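Local coordinates for protein putative transcriptional regulator (Streptomyces coelicolor, PDB 2HXI) that probably binds regulatory DNA and controls transcription as a member of the TetR family, at residues Arg28-Leu42 against His69-Arg83. Sequence-based numbering, arbitrary orientation.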
loop_
_atom_site.group_PDB
_atom_site.type_symbol
_atom_site.label_atom_id
_atom_site.label_comp_id
_atom_site.label_asym_id
_atom_site.label_seq_id
_atom_site.Cartn_x
_atom_site.Cartn_y
_atom_site.Cartn_z
ATOM N N ARG B 28 31.991 -19.865 -11.473
ATOM C CA ARG B 28 30.800 -19.524 -10.710
ATOM C C ARG B 28 30.311 -18.044 -10.763
ATOM O O ARG B 28 31.078 -17.075 -10.952
ATOM C CB ARG B 28 30.674 -20.280 -9.338
ATOM C CG ARG B 28 31.561 -19.952 -8.127
ATOM C CD ARG B 28 31.049 -20.785 -6.909
ATOM N NE ARG B 28 31.629 -20.400 -5.608
ATOM C CZ ARG B 28 30.957 -20.061 -4.494
ATOM N NH1 ARG B 28 31.646 -19.747 -3.408
ATOM N NH2 ARG B 28 29.624 -20.036 -4.425
ATOM N N TRP B 29 28.995 -17.905 -10.681
ATOM C CA TRP B 29 28.349 -16.617 -10.876
ATOM C C TRP B 29 28.537 -15.753 -9.634
ATOM O O TRP B 29 28.677 -16.282 -8.526
ATOM C CB TRP B 29 26.863 -16.881 -11.092
ATOM C CG TRP B 29 26.562 -17.800 -12.214
ATOM C CD1 TRP B 29 26.017 -19.039 -12.138
ATOM C CD2 TRP B 29 26.747 -17.520 -13.594
ATOM N NE1 TRP B 29 25.855 -19.576 -13.407
ATOM C CE2 TRP B 29 26.300 -18.646 -14.319
ATOM C CE3 TRP B 29 27.265 -16.420 -14.297
ATOM C CZ2 TRP B 29 26.342 -18.697 -15.725
ATOM C CZ3 TRP B 29 27.320 -16.486 -15.680
ATOM C CH2 TRP B 29 26.854 -17.612 -16.375
ATOM N N SER B 30 28.593 -14.440 -9.792
ATOM C CA SER B 30 28.553 -13.570 -8.621
ATOM C C SER B 30 27.108 -13.513 -8.123
ATOM O O SER B 30 26.184 -13.878 -8.854
ATOM C CB SER B 30 28.995 -12.176 -8.974
ATOM O OG SER B 30 28.120 -11.619 -9.979
ATOM N N THR B 31 26.924 -13.003 -6.914
ATOM C CA THR B 31 25.601 -12.753 -6.325
ATOM C C THR B 31 24.859 -11.803 -7.242
ATOM O O THR B 31 23.704 -12.059 -7.600
ATOM C CB THR B 31 25.730 -12.152 -4.907
ATOM O OG1 THR B 31 26.510 -13.037 -4.094
ATOM C CG2 THR B 31 24.348 -11.964 -4.223
ATOM N N GLU B 32 25.534 -10.725 -7.637
ATOM C CA GLU B 32 24.962 -9.778 -8.617
ATOM C C GLU B 32 24.373 -10.443 -9.886
ATOM O O GLU B 32 23.228 -10.184 -10.241
ATOM C CB GLU B 32 25.934 -8.627 -8.937
ATOM C CG GLU B 32 26.160 -7.635 -7.755
ATOM C CD GLU B 32 27.092 -8.167 -6.626
ATOM O OE1 GLU B 32 27.731 -9.247 -6.798
ATOM O OE2 GLU B 32 27.186 -7.476 -5.566
ATOM N N GLN B 33 25.126 -11.327 -10.535
ATOM C CA GLN B 33 24.627 -12.103 -11.671
ATOM C C GLN B 33 23.404 -13.012 -11.377
ATOM O O GLN B 33 22.474 -13.133 -12.191
ATOM C CB GLN B 33 25.768 -12.910 -12.291
ATOM C CG GLN B 33 26.788 -12.032 -12.988
ATOM C CD GLN B 33 27.955 -12.816 -13.403
ATOM O OE1 GLN B 33 28.594 -13.481 -12.572
ATOM N NE2 GLN B 33 28.235 -12.810 -14.708
ATOM N N ILE B 34 23.458 -13.710 -10.251
ATOM C CA ILE B 34 22.345 -14.512 -9.780
ATOM C C ILE B 34 21.075 -13.632 -9.627
ATOM O O ILE B 34 19.996 -13.991 -10.112
ATOM C CB ILE B 34 22.718 -15.216 -8.439
ATOM C CG1 ILE B 34 23.923 -16.191 -8.676
ATOM C CG2 ILE B 34 21.530 -15.944 -7.869
ATOM C CD1 ILE B 34 24.551 -16.730 -7.319
ATOM N N LEU B 35 21.237 -12.481 -8.963
ATOM C CA LEU B 35 20.096 -11.584 -8.687
ATOM C C LEU B 35 19.473 -11.052 -9.987
ATOM O O LEU B 35 18.231 -10.972 -10.096
ATOM C CB LEU B 35 20.607 -10.421 -7.835
ATOM C CG LEU B 35 21.037 -10.895 -6.457
ATOM C CD1 LEU B 35 21.730 -9.718 -5.762
ATOM C CD2 LEU B 35 19.953 -11.412 -5.654
ATOM N N ASP B 36 20.313 -10.690 -10.938
ATOM C CA ASP B 36 19.876 -10.238 -12.247
ATOM C C ASP B 36 19.186 -11.342 -13.069
ATOM O O ASP B 36 18.205 -11.093 -13.794
ATOM C CB ASP B 36 21.043 -9.633 -13.028
ATOM C CG ASP B 36 21.369 -8.182 -12.612
ATOM O OD1 ASP B 36 20.649 -7.556 -11.780
ATOM O OD2 ASP B 36 22.402 -7.686 -13.108
ATOM N N ALA B 37 19.681 -12.571 -12.962
ATOM C CA ALA B 37 18.967 -13.678 -13.627
ATOM C C ALA B 37 17.596 -13.846 -13.006
ATOM O O ALA B 37 16.573 -14.080 -13.692
ATOM C CB ALA B 37 19.780 -14.980 -13.515
ATOM N N ALA B 38 17.544 -13.754 -11.672
ATOM C CA ALA B 38 16.287 -13.909 -10.976
ATOM C C ALA B 38 15.277 -12.830 -11.347
ATOM O O ALA B 38 14.109 -13.115 -11.492
ATOM C CB ALA B 38 16.485 -13.892 -9.480
ATOM N N ALA B 39 15.765 -11.599 -11.466
ATOM C CA ALA B 39 14.886 -10.456 -11.846
ATOM C C ALA B 39 14.176 -10.755 -13.184
ATOM O O ALA B 39 12.984 -10.525 -13.352
ATOM C CB ALA B 39 15.665 -9.185 -11.952
ATOM N N GLU B 40 14.934 -11.286 -14.121
ATOM C CA GLU B 40 14.372 -11.533 -15.416
ATOM C C GLU B 40 13.389 -12.665 -15.334
ATOM O O GLU B 40 12.288 -12.576 -15.871
ATOM C CB GLU B 40 15.455 -11.801 -16.440
ATOM C CG GLU B 40 14.780 -12.246 -17.746
ATOM C CD GLU B 40 15.659 -12.134 -18.975
ATOM O OE1 GLU B 40 16.874 -11.887 -18.846
ATOM O OE2 GLU B 40 15.116 -12.312 -20.070
ATOM N N LEU B 41 13.739 -13.730 -14.621
ATOM C CA LEU B 41 12.802 -14.844 -14.480
ATOM C C LEU B 41 11.491 -14.409 -13.875
ATOM O O LEU B 41 10.424 -14.869 -14.301
ATOM C CB LEU B 41 13.399 -16.026 -13.670
ATOM C CG LEU B 41 14.537 -16.676 -14.441
ATOM C CD1 LEU B 41 15.264 -17.649 -13.515
ATOM C CD2 LEU B 41 14.009 -17.436 -15.684
ATOM N N LEU B 42 11.571 -13.504 -12.880
ATOM C CA LEU B 42 10.410 -12.963 -12.225
ATOM C C LEU B 42 9.503 -12.079 -13.103
ATOM O O LEU B 42 8.304 -11.975 -12.816
ATOM C CB LEU B 42 10.817 -12.239 -10.942
ATOM C CG LEU B 42 11.099 -13.170 -9.755
ATOM C CD1 LEU B 42 12.135 -12.558 -8.786
ATOM C CD2 LEU B 42 9.866 -13.605 -8.916
ATOM N N HIS B 69 24.671 -18.145 -1.225
ATOM C CA HIS B 69 24.615 -16.702 -1.483
ATOM C C HIS B 69 23.588 -15.925 -0.656
ATOM O O HIS B 69 23.743 -14.698 -0.460
ATOM C CB HIS B 69 24.335 -16.460 -2.938
ATOM C CG HIS B 69 25.510 -16.694 -3.811
ATOM N ND1 HIS B 69 25.794 -17.923 -4.359
ATOM C CD2 HIS B 69 26.493 -15.858 -4.219
ATOM C CE1 HIS B 69 26.894 -17.831 -5.084
ATOM N NE2 HIS B 69 27.344 -16.591 -5.006
ATOM N N PHE B 70 22.557 -16.632 -0.198
ATOM C CA PHE B 70 21.415 -16.012 0.494
ATOM C C PHE B 70 21.002 -16.861 1.664
ATOM O O PHE B 70 20.791 -18.069 1.518
ATOM C CB PHE B 70 20.239 -15.829 -0.484
ATOM C CG PHE B 70 20.659 -15.140 -1.746
ATOM C CD1 PHE B 70 20.944 -13.774 -1.739
ATOM C CD2 PHE B 70 20.846 -15.873 -2.921
ATOM C CE1 PHE B 70 21.376 -13.150 -2.886
ATOM C CE2 PHE B 70 21.281 -15.265 -4.078
ATOM C CZ PHE B 70 21.534 -13.909 -4.077
ATOM N N ARG B 71 20.888 -16.224 2.832
ATOM C CA ARG B 71 20.457 -16.922 4.025
ATOM C C ARG B 71 19.189 -17.785 3.766
ATOM O O ARG B 71 19.074 -18.883 4.311
ATOM C CB ARG B 71 20.289 -15.908 5.157
ATOM C CG ARG B 71 19.775 -16.434 6.472
ATOM C CD ARG B 71 19.740 -15.274 7.462
ATOM N NE ARG B 71 21.103 -14.882 7.849
ATOM C CZ ARG B 71 21.520 -13.630 8.068
ATOM N NH1 ARG B 71 20.695 -12.590 7.932
ATOM N NH2 ARG B 71 22.785 -13.420 8.428
ATOM N N ASN B 72 18.279 -17.309 2.903
ATOM C CA ASN B 72 16.964 -17.977 2.648
ATOM C C ASN B 72 16.205 -17.334 1.470
ATOM O O ASN B 72 16.660 -16.339 0.913
ATOM C CB ASN B 72 16.085 -17.942 3.925
ATOM C CG ASN B 72 15.937 -16.526 4.515
ATOM O OD1 ASN B 72 15.621 -15.570 3.808
ATOM N ND2 ASN B 72 16.162 -16.399 5.835
ATOM N N LYS B 73 15.036 -17.869 1.116
ATOM C CA LYS B 73 14.301 -17.314 0.005
ATOM C C LYS B 73 13.803 -15.863 0.164
ATOM O O LYS B 73 13.726 -15.143 -0.847
ATOM C CB LYS B 73 13.111 -18.192 -0.368
ATOM C CG LYS B 73 12.521 -17.791 -1.681
ATOM C CD LYS B 73 11.303 -18.643 -2.039
ATOM C CE LYS B 73 10.620 -18.079 -3.274
ATOM N NZ LYS B 73 9.374 -18.877 -3.636
ATOM N N THR B 74 13.451 -15.425 1.390
ATOM C CA THR B 74 12.974 -14.047 1.496
ATOM C C THR B 74 14.169 -13.128 1.405
ATOM O O THR B 74 14.042 -12.027 0.874
ATOM C CB THR B 74 12.020 -13.730 2.748
ATOM O OG1 THR B 74 12.725 -12.967 3.736
ATOM C CG2 THR B 74 11.367 -14.949 3.317
ATOM N N GLU B 75 15.345 -13.596 1.868
ATOM C CA GLU B 75 16.572 -12.790 1.737
ATOM C C GLU B 75 16.985 -12.702 0.270
ATOM O O GLU B 75 17.519 -11.683 -0.192
ATOM C CB GLU B 75 17.727 -13.341 2.574
ATOM C CG GLU B 75 17.732 -12.926 4.050
ATOM C CD GLU B 75 17.279 -11.478 4.282
ATOM O OE1 GLU B 75 18.045 -10.519 4.000
ATOM O OE2 GLU B 75 16.143 -11.303 4.762
ATOM N N LEU B 76 16.749 -13.797 -0.452
ATOM C CA LEU B 76 16.988 -13.835 -1.902
ATOM C C LEU B 76 16.061 -12.822 -2.590
ATOM O O LEU B 76 16.531 -11.998 -3.320
ATOM C CB LEU B 76 16.732 -15.257 -2.437
ATOM C CG LEU B 76 16.925 -15.565 -3.923
ATOM C CD1 LEU B 76 16.692 -17.056 -4.214
ATOM C CD2 LEU B 76 15.994 -14.828 -4.752
ATOM N N LEU B 77 14.758 -12.895 -2.343
ATOM C CA LEU B 77 13.774 -11.944 -2.913
ATOM C C LEU B 77 14.033 -10.495 -2.543
ATOM O O LEU B 77 13.894 -9.634 -3.379
ATOM C CB LEU B 77 12.333 -12.335 -2.600
ATOM C CG LEU B 77 11.837 -13.609 -3.317
ATOM C CD1 LEU B 77 10.377 -13.904 -3.026
ATOM C CD2 LEU B 77 12.109 -13.572 -4.853
ATOM N N ARG B 78 14.406 -10.203 -1.305
ATOM C CA ARG B 78 14.799 -8.832 -0.951
ATOM C C ARG B 78 15.976 -8.386 -1.770
ATOM O O ARG B 78 16.034 -7.249 -2.215
ATOM C CB ARG B 78 15.234 -8.735 0.531
ATOM C CG ARG B 78 14.161 -8.952 1.554
ATOM C CD ARG B 78 14.764 -8.600 2.910
ATOM N NE ARG B 78 15.153 -7.186 3.044
ATOM C CZ ARG B 78 16.156 -6.757 3.817
ATOM N NH1 ARG B 78 16.896 -7.625 4.497
ATOM N NH2 ARG B 78 16.435 -5.462 3.928
ATOM N N ALA B 79 16.932 -9.302 -1.985
ATOM C CA ALA B 79 18.140 -8.976 -2.671
ATOM C C ALA B 79 17.823 -8.717 -4.138
ATOM O O ALA B 79 18.375 -7.834 -4.748
ATOM C CB ALA B 79 19.165 -10.101 -2.512
ATOM N N VAL B 80 16.889 -9.494 -4.672
ATOM C CA VAL B 80 16.441 -9.207 -6.034
ATOM C C VAL B 80 15.676 -7.832 -6.093
ATOM O O VAL B 80 15.827 -7.075 -7.030
ATOM C CB VAL B 80 15.485 -10.317 -6.524
ATOM C CG1 VAL B 80 15.162 -10.028 -7.969
ATOM C CG2 VAL B 80 16.195 -11.717 -6.424
ATOM N N ALA B 81 14.833 -7.553 -5.104
ATOM C CA ALA B 81 14.100 -6.252 -5.080
ATOM C C ALA B 81 15.135 -5.104 -5.096
ATOM O O ALA B 81 14.965 -4.108 -5.827
ATOM C CB ALA B 81 13.214 -6.175 -3.921
ATOM N N ASP B 82 16.271 -5.281 -4.425
ATOM C CA ASP B 82 17.346 -4.284 -4.495
ATOM C C ASP B 82 17.816 -4.033 -5.910
ATOM O O ASP B 82 18.098 -2.889 -6.282
ATOM C CB ASP B 82 18.557 -4.602 -3.585
ATOM C CG ASP B 82 19.497 -3.378 -3.448
ATOM O OD1 ASP B 82 19.192 -2.521 -2.569
ATOM O OD2 ASP B 82 20.468 -3.226 -4.255
ATOM N N ARG B 83 17.904 -5.091 -6.734
ATOM C CA ARG B 83 18.321 -4.904 -8.103
ATOM C C ARG B 83 17.348 -4.030 -8.868
ATOM O O ARG B 83 17.747 -3.360 -9.838
ATOM C CB ARG B 83 18.480 -6.260 -8.846
ATOM C CG ARG B 83 19.248 -7.298 -8.113
ATOM C CD ARG B 83 20.699 -6.778 -7.901
ATOM N NE ARG B 83 21.430 -6.544 -9.172
ATOM C CZ ARG B 83 22.669 -6.040 -9.232
ATOM N NH1 ARG B 83 23.289 -5.662 -8.088
ATOM N NH2 ARG B 83 23.281 -5.903 -10.406
#
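Leu35 and Val80 interlock where helix 31-42 crosses helix 73-83 nearly at right angles (-85°, axes 8.9 Å apart), a knobs-into-holes contact inside the TetR-type DNA-binding domain. Leu35 fits among Leu76, Ala79, Val80 and Arg83, its CD2 pressed tightly on Ala79 CB at 3.5 Å. Val80 answers by filling the hole between Leu35, Ala38, Ala39 and Leu42: with CG1 anti to its backbone N (chi1 -175°), that branch reaches Ala39 and Leu42, while CG2 takes Ala38 CB at 3.8 Å. Toward the start of helix 31-42, Phe70 tucks its ring end against Thr31, Ile34 and Leu35. Ile34 CG2 meets the edge of that ring, whereas Ile34 CD1 stands over the face of the His69 ring, a CH-pi contact 3.4 Å from its centroid.

On the flank, the Arg83 chain folds back at its second and third torsions, laying CG on Leu35 CB and bringing the guanidinium round to Asp36. Arg83 NE donates to Asp36 OD1 at 2.9 Å, nearly within the guanidinium plane but from above the carboxylate; two weaker bonds from NH2 complete the salt bridge. An alanine in place of Arg83 is likely to leave Asp36 without this charged mate and the side of Leu35 less covered. At the helix start, Ser30 and Gln33 form a capping box.

The predicted helix-turn-helix, which includes Phe70, lies largely between the two segments in sequence; its helix 52-58 packs through Leu55 on Ala38, and helix 117-126 covers Val80 with Leu119.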